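Local coordinates for protein of unknown function (DUF1255) (Acidithiobacillus ferrooxidans ATCC 23270, PDB 3EO6) that is of unknown function but, as a cupin-fold member of the pyrimidine/purine nucleoside phosphorylase family, probably cleaves nucleosides with phosphate, at residues Y48-E53 with Q90-E95; E56-L61 with D82-P87. All blocks are in the same frame, centred on the assembly; numbering follows the deposited sequence. Where two conformers were deposited one is given.

Contact 1 of 2, residues Y48-E53 with Q90-E95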
loop_
_atom_site.group_PDB
_atom_site.type_symbol
_atom_site.label_atom_id
_atom_site.label_comp_id
_atom_site.label_asym_id
_atom_site.label_seq_id
_atom_site.Cartn_x
_atom_site.Cartn_y
_atom_site.Cartn_z
ATOM N N TYR A 48 -13.925 4.750 11.324
ATOM C CA TYR A 48 -13.028 3.975 12.168
ATOM C C TYR A 48 -12.668 4.769 13.408
ATOM O O TYR A 48 -12.294 5.928 13.313
ATOM C CB TYR A 48 -11.727 3.640 11.400
ATOM C CG TYR A 48 -11.971 3.071 10.043
ATOM C CD1 TYR A 48 -12.183 1.716 9.868
ATOM C CD2 TYR A 48 -12.074 3.888 8.948
ATOM C CE1 TYR A 48 -12.448 1.199 8.592
ATOM C CE2 TYR A 48 -12.345 3.389 7.692
ATOM C CZ TYR A 48 -12.518 2.025 7.511
ATOM O OH TYR A 48 -12.801 1.469 6.289
ATOM N N THR A 49 -12.737 4.112 14.558
ATOM C CA THR A 49 -12.294 4.711 15.802
ATOM C C THR A 49 -10.891 4.223 16.096
ATOM O O THR A 49 -10.667 3.007 16.169
ATOM C CB THR A 49 -13.200 4.345 16.987
ATOM O OG1 THR A 49 -14.547 4.607 16.639
ATOM C CG2 THR A 49 -12.836 5.173 18.203
ATOM N N LEU A 50 -9.952 5.150 16.161
ATOM C CA LEU A 50 -8.530 4.907 16.255
ATOM C C LEU A 50 -7.975 5.596 17.532
ATOM O O LEU A 50 -8.659 6.425 18.175
ATOM C CB LEU A 50 -7.847 5.472 15.001
ATOM C CG LEU A 50 -8.421 4.971 13.682
ATOM C CD1 LEU A 50 -7.904 5.740 12.486
ATOM C CD2 LEU A 50 -8.180 3.461 13.558
ATOM N N SER A 51 -6.751 5.218 17.913
ATOM C CA SER A 51 -6.029 5.910 18.971
ATOM C C SER A 51 -4.613 5.437 18.942
ATOM O O SER A 51 -4.266 4.413 18.337
ATOM C CB SER A 51 -6.627 5.700 20.381
ATOM O OG SER A 51 -6.421 4.384 20.905
ATOM N N SER A 52 -3.797 6.183 19.664
ATOM C CA SER A 52 -2.378 5.857 19.800
ATOM C C SER A 52 -1.884 6.244 21.171
ATOM O O SER A 52 -2.389 7.189 21.777
ATOM C CB SER A 52 -1.573 6.597 18.738
ATOM O OG SER A 52 -0.222 6.398 18.856
ATOM N N GLU A 53 -0.893 5.492 21.655
ATOM C CA GLU A 53 -0.186 5.797 22.886
ATOM C C GLU A 53 0.669 7.075 22.778
ATOM O O GLU A 53 0.980 7.680 23.833
ATOM C CB GLU A 53 0.680 4.613 23.329
ATOM C CG GLU A 53 -0.140 3.379 23.715
ATOM C CD GLU A 53 0.724 2.233 24.134
ATOM O OE1 GLU A 53 1.623 2.443 24.967
ATOM O OE2 GLU A 53 0.530 1.092 23.589
ATOM N N GLN A 90 -6.427 9.472 23.010
ATOM C CA GLN A 90 -7.788 9.904 22.756
ATOM C C GLN A 90 -8.316 9.139 21.532
ATOM O O GLN A 90 -7.576 8.903 20.559
ATOM C CB GLN A 90 -7.869 11.424 22.584
ATOM C CG GLN A 90 -6.979 12.042 21.546
ATOM C CD GLN A 90 -7.564 12.162 20.158
ATOM O OE1 GLN A 90 -8.807 12.233 19.967
ATOM N NE2 GLN A 90 -6.698 12.269 19.178
ATOM N N SER A 91 -9.555 8.700 21.622
ATOM C CA SER A 91 -10.205 7.893 20.614
ATOM C C SER A 91 -10.818 8.780 19.536
ATOM O O SER A 91 -11.930 9.281 19.690
ATOM C CB SER A 91 -11.232 6.990 21.252
ATOM O OG SER A 91 -10.600 6.014 22.023
ATOM N N TYR A 92 -10.095 8.997 18.437
ATOM C CA TYR A 92 -10.506 9.810 17.338
ATOM C C TYR A 92 -11.168 8.941 16.279
ATOM O O TYR A 92 -10.981 7.726 16.260
ATOM C CB TYR A 92 -9.341 10.604 16.753
ATOM C CG TYR A 92 -8.185 9.812 16.175
ATOM C CD1 TYR A 92 -7.159 9.355 16.981
ATOM C CD2 TYR A 92 -8.089 9.575 14.820
ATOM C CE1 TYR A 92 -6.064 8.703 16.449
ATOM C CE2 TYR A 92 -6.994 8.934 14.267
ATOM C CZ TYR A 92 -5.966 8.490 15.071
ATOM O OH TYR A 92 -4.860 7.896 14.532
ATOM N N ARG A 93 -11.954 9.552 15.423
ATOM C CA ARG A 93 -12.525 8.871 14.267
ATOM C C ARG A 93 -12.007 9.462 12.994
ATOM O O ARG A 93 -11.827 10.675 12.863
ATOM C CB ARG A 93 -14.041 8.928 14.292
ATOM C CG ARG A 93 -14.671 7.984 15.308
ATOM C CD ARG A 93 -16.109 8.335 15.549
ATOM N NE ARG A 93 -16.880 7.328 16.251
ATOM C CZ ARG A 93 -16.867 7.155 17.537
ATOM N NH1 ARG A 93 -16.176 7.933 18.344
ATOM N NH2 ARG A 93 -17.607 6.148 18.019
ATOM N N LEU A 94 -11.812 8.598 12.009
ATOM C CA LEU A 94 -11.655 8.989 10.621
ATOM C C LEU A 94 -12.847 8.407 9.861
ATOM O O LEU A 94 -13.055 7.205 9.814
ATOM C CB LEU A 94 -10.354 8.461 9.999
ATOM C CG LEU A 94 -9.073 9.049 10.565
ATOM C CD1 LEU A 94 -7.860 8.357 9.981
ATOM C CD2 LEU A 94 -8.993 10.557 10.287
ATOM N N GLU A 95 -13.610 9.317 9.230
ATOM C CA GLU A 95 -14.645 8.925 8.276
ATOM C C GLU A 95 -14.061 9.164 6.897
ATOM O O GLU A 95 -13.837 10.277 6.498
ATOM C CB GLU A 95 -15.932 9.691 8.450
ATOM C CG GLU A 95 -16.924 9.380 7.327
ATOM C CD GLU A 95 -18.311 9.910 7.532
ATOM O OE1 GLU A 95 -18.447 10.989 8.140
ATOM O OE2 GLU A 95 -19.265 9.257 7.061
HETATM O O HOH W 1 -4.846 8.885 20.183
#
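Tyr92 lays one face of its ring over the side chain of Leu50, and the two residues also form an antiparallel hydrogen-bonded pair. The ring hangs from a CB whose CG sits between the backbone N and the carbonyl carbon, a setting that swings it toward strand 48-50. From there, Tyr92 CD1 passes 3.5 Å from Leu50 O, and CE1 reaches the CA of Ser51. Along the other edge of the ring, CE2 meets CB and CD1 of Leu50, while Tyr92 CZ lies 3.6 Å from Leu50 CB, and at the tip Tyr92 OH is still 3.9 Å from Leu50 CB. That CB stands 23° off the ring normal and 3.8 Å from the centroid of the Tyr92 ring, a CH-pi contact displaced toward the rim. An alanine in place of this tyrosine would probably leave Leu50 CB and CD1 without their aromatic cover and open a gap over that leucine.

Leu94 lies on the same face, its CD1 3.6 Å from Leu50 CD1. Tyr92 also meets the ring of Tyr67 of strand 64-68, the planes at about 40°. On the reverse face Thr49 OG1 stands over the centre of the Arg93 guanidinium, 3.6 Å from Arg93 CZ, the two side chains running alongside. Backbone bonds join Tyr48 with Leu94 and Leu50 with Tyr92; the straightest, Leu50 N to Tyr92 O, is 2.8 Å at 172°. Beyond the Leu50–Tyr92 pair, a water links Ser52 N and Gln90 O. The ladder joins edge strand 46-50 to strand 92-96 in the four-stranded antiparallel sheet of a cupin beta-barrel.

Contact 2 of 2, residues E56-L61 with D82-P87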
loop_
_atom_site.group_PDB
_atom_site.type_symbol
_atom_site.label_atom_id
_atom_site.label_comp_id
_atom_site.label_asym_id
_atom_site.label_seq_id
_atom_site.Cartn_x
_atom_site.Cartn_y
_atom_site.Cartn_z
ATOM N N GLU A 56 1.146 11.417 16.945
ATOM C CA GLU A 56 1.621 11.106 15.602
ATOM C C GLU A 56 1.251 12.226 14.665
ATOM O O GLU A 56 0.161 12.800 14.767
ATOM C CB GLU A 56 1.019 9.788 15.098
ATOM C CG GLU A 56 1.514 8.616 15.922
ATOM C CD GLU A 56 0.866 7.291 15.590
ATOM O OE1 GLU A 56 -0.316 7.225 15.231
ATOM O OE2 GLU A 56 1.575 6.279 15.757
ATOM N N THR A 57 2.149 12.514 13.751
ATOM C CA THR A 57 1.875 13.450 12.699
ATOM C C THR A 57 1.247 12.705 11.526
ATOM O O THR A 57 1.863 11.762 10.994
ATOM C CB THR A 57 3.131 14.175 12.249
ATOM O OG1 THR A 57 3.582 14.958 13.341
ATOM C CG2 THR A 57 2.901 15.060 11.049
ATOM N N ILE A 58 0.064 13.136 11.117
ATOM C CA ILE A 58 -0.568 12.628 9.909
ATOM C C ILE A 58 -0.288 13.623 8.786
ATOM O O ILE A 58 -0.424 14.829 8.974
ATOM C CB ILE A 58 -2.068 12.382 10.085
ATOM C CG1 ILE A 58 -2.642 11.632 8.887
ATOM C CG2 ILE A 58 -2.892 13.623 10.408
ATOM C CD1 ILE A 58 -4.039 11.086 9.066
ATOM N N ARG A 59 0.044 13.092 7.616
ATOM C CA ARG A 59 0.199 13.890 6.420
ATOM C C ARG A 59 -0.578 13.168 5.350
ATOM O O ARG A 59 -0.198 12.076 4.914
ATOM C CB ARG A 59 1.642 14.039 6.030
ATOM C CG ARG A 59 1.755 14.594 4.661
ATOM C CD ARG A 59 3.184 14.735 4.225
ATOM N NE ARG A 59 3.255 15.112 2.808
ATOM C CZ ARG A 59 4.344 15.074 2.083
ATOM N NH1 ARG A 59 5.455 14.675 2.628
ATOM N NH2 ARG A 59 4.303 15.403 0.805
ATOM N N VAL A 60 -1.700 13.768 4.962
ATOM C CA VAL A 60 -2.574 13.151 3.979
ATOM C C VAL A 60 -1.988 13.348 2.602
ATOM O O VAL A 60 -1.674 14.471 2.213
ATOM C CB VAL A 60 -3.998 13.697 4.061
ATOM C CG1 VAL A 60 -4.892 13.103 2.993
ATOM C CG2 VAL A 60 -4.557 13.435 5.491
ATOM N N LEU A 61 -1.831 12.251 1.860
ATOM C CA LEU A 61 -1.290 12.286 0.521
ATOM C C LEU A 61 -2.341 12.354 -0.553
ATOM O O LEU A 61 -2.105 12.958 -1.595
ATOM C CB LEU A 61 -0.389 11.055 0.277
ATOM C CG LEU A 61 0.801 10.938 1.204
ATOM C CD1 LEU A 61 1.610 9.709 0.869
ATOM C CD2 LEU A 61 1.685 12.209 1.151
ATOM N N ASP A 82 -2.915 18.076 3.672
ATOM C CA ASP A 82 -3.149 18.485 5.053
ATOM C C ASP A 82 -2.279 17.672 6.025
ATOM O O ASP A 82 -2.151 16.447 5.888
ATOM C CB ASP A 82 -4.633 18.296 5.425
ATOM C CG ASP A 82 -5.618 19.261 4.680
ATOM O OD1 ASP A 82 -5.168 20.228 4.053
ATOM O OD2 ASP A 82 -6.783 18.920 4.657
ATOM N N SER A 83 -1.564 18.353 6.950
ATOM C CA SER A 83 -0.826 17.712 8.072
ATOM C C SER A 83 -1.242 18.261 9.446
ATOM O O SER A 83 -1.423 19.491 9.597
ATOM C CB SER A 83 0.653 17.941 7.981
ATOM O OG SER A 83 1.099 17.352 6.820
HETATM N N MSE A 84 -1.332 17.399 10.452
HETATM C CA MSE A 84 -1.559 17.829 11.812
HETATM C C MSE A 84 -0.956 16.809 12.750
HETATM O O MSE A 84 -0.762 15.642 12.403
HETATM C CB MSE A 84 -3.061 17.986 12.129
HETATM C CG MSE A 84 -3.832 16.717 12.129
HETATM SE SE MSE A 84 -5.723 16.883 12.501
HETATM C CE MSE A 84 -5.578 17.199 14.357
ATOM N N VAL A 85 -0.729 17.218 14.002
ATOM C CA VAL A 85 -0.452 16.297 15.093
ATOM C C VAL A 85 -1.761 15.756 15.621
ATOM O O VAL A 85 -2.654 16.517 15.997
ATOM C CB VAL A 85 0.319 16.969 16.224
ATOM C CG1 VAL A 85 0.532 15.953 17.351
ATOM C CG2 VAL A 85 1.686 17.483 15.723
ATOM N N ILE A 86 -1.870 14.431 15.690
ATOM C CA ILE A 86 -2.984 13.762 16.337
ATOM C C ILE A 86 -2.528 13.444 17.760
ATOM O O ILE A 86 -1.604 12.644 17.943
ATOM C CB ILE A 86 -3.404 12.471 15.599
ATOM C CG1 ILE A 86 -3.813 12.802 14.176
ATOM C CG2 ILE A 86 -4.522 11.811 16.395
ATOM C CD1 ILE A 86 -4.189 11.584 13.333
ATOM N N PRO A 87 -3.162 14.008 18.783
ATOM C CA PRO A 87 -2.742 13.713 20.152
ATOM C C PRO A 87 -2.904 12.233 20.546
ATOM O O PRO A 87 -3.818 11.554 20.057
ATOM C CB PRO A 87 -3.639 14.631 21.017
ATOM C CG PRO A 87 -3.932 15.800 20.040
ATOM C CD PRO A 87 -4.156 15.105 18.747
#
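Ile58 and Met84, a selenomethionine, face each other as an antiparallel hydrogen-bonded pair, one step in a ladder of five backbone bonds. Ile86 N gives the straightest of them, to Glu56 O at 2.8 Å and 172°, and Glu56 N returns a longer one to Ile86 O. Ile58 and Met84 exchange a second such pair, and Val60 N closes the run on Asp82 O at 2.9 Å. Close CA-H...O approaches accompany them, notably Ser83 CA to Ile58 O at 3.0 Å.

Apolar contact gathers on the face bearing Ile58, Met84 and Ile86. The CG2 branch of Ile58, set between its backbone N and carbonyl carbon while CG1 is anti to that N (chi1 -170°), does the touching: Ile58 CG2 lies 3.7 Å from Met84 CG and 3.8 Å from Ile86 CD1. Ile58 and Met84 run side by side, and Tyr67 of strand 64-68 covers both Met84 and Ile86.

The other face carries mixed contacts. Ser83 OG rests 3.4 Å from Arg59 CB and also meets its CG, so the hydroxyl lies against the aliphatic root of an arginine whose extended chain leads away. Thr57 OG1 approaches Val85 CG2 obliquely.

With no salt bridge or side-chain hydrogen bond across the strands, main-chain bonding supplies the polar attraction, while buried Ile58 and Ile86, with Met84, add an apolar patch on one face, consistent with the packed side of a cupin barrel.

Both contacts are antiparallel ladders at a sheet margin, and each mixes buried with exposed residues. The centre of contact 2 is about 7 Å from the centre of the chain, that of contact 1 about 11 Å. They belong to different sheets: 48-53 with 90-95 to the four-stranded one, 56-61 with 82-87 to the six-stranded one. Consecutive strands tie them, since 46-50 precedes 56-61 and 83-86 precedes 92-96. Their inner faces meet where Tyr92 CE1 packs 3.5 Å from Ile86 CG2, and Tyr67 touches both. Contact 1 adds an aromatic face and, beyond its last bonded pair, a bridging water to its leucine packing, whereas the apolar side of contact 2 is aliphatic and selenomethionine.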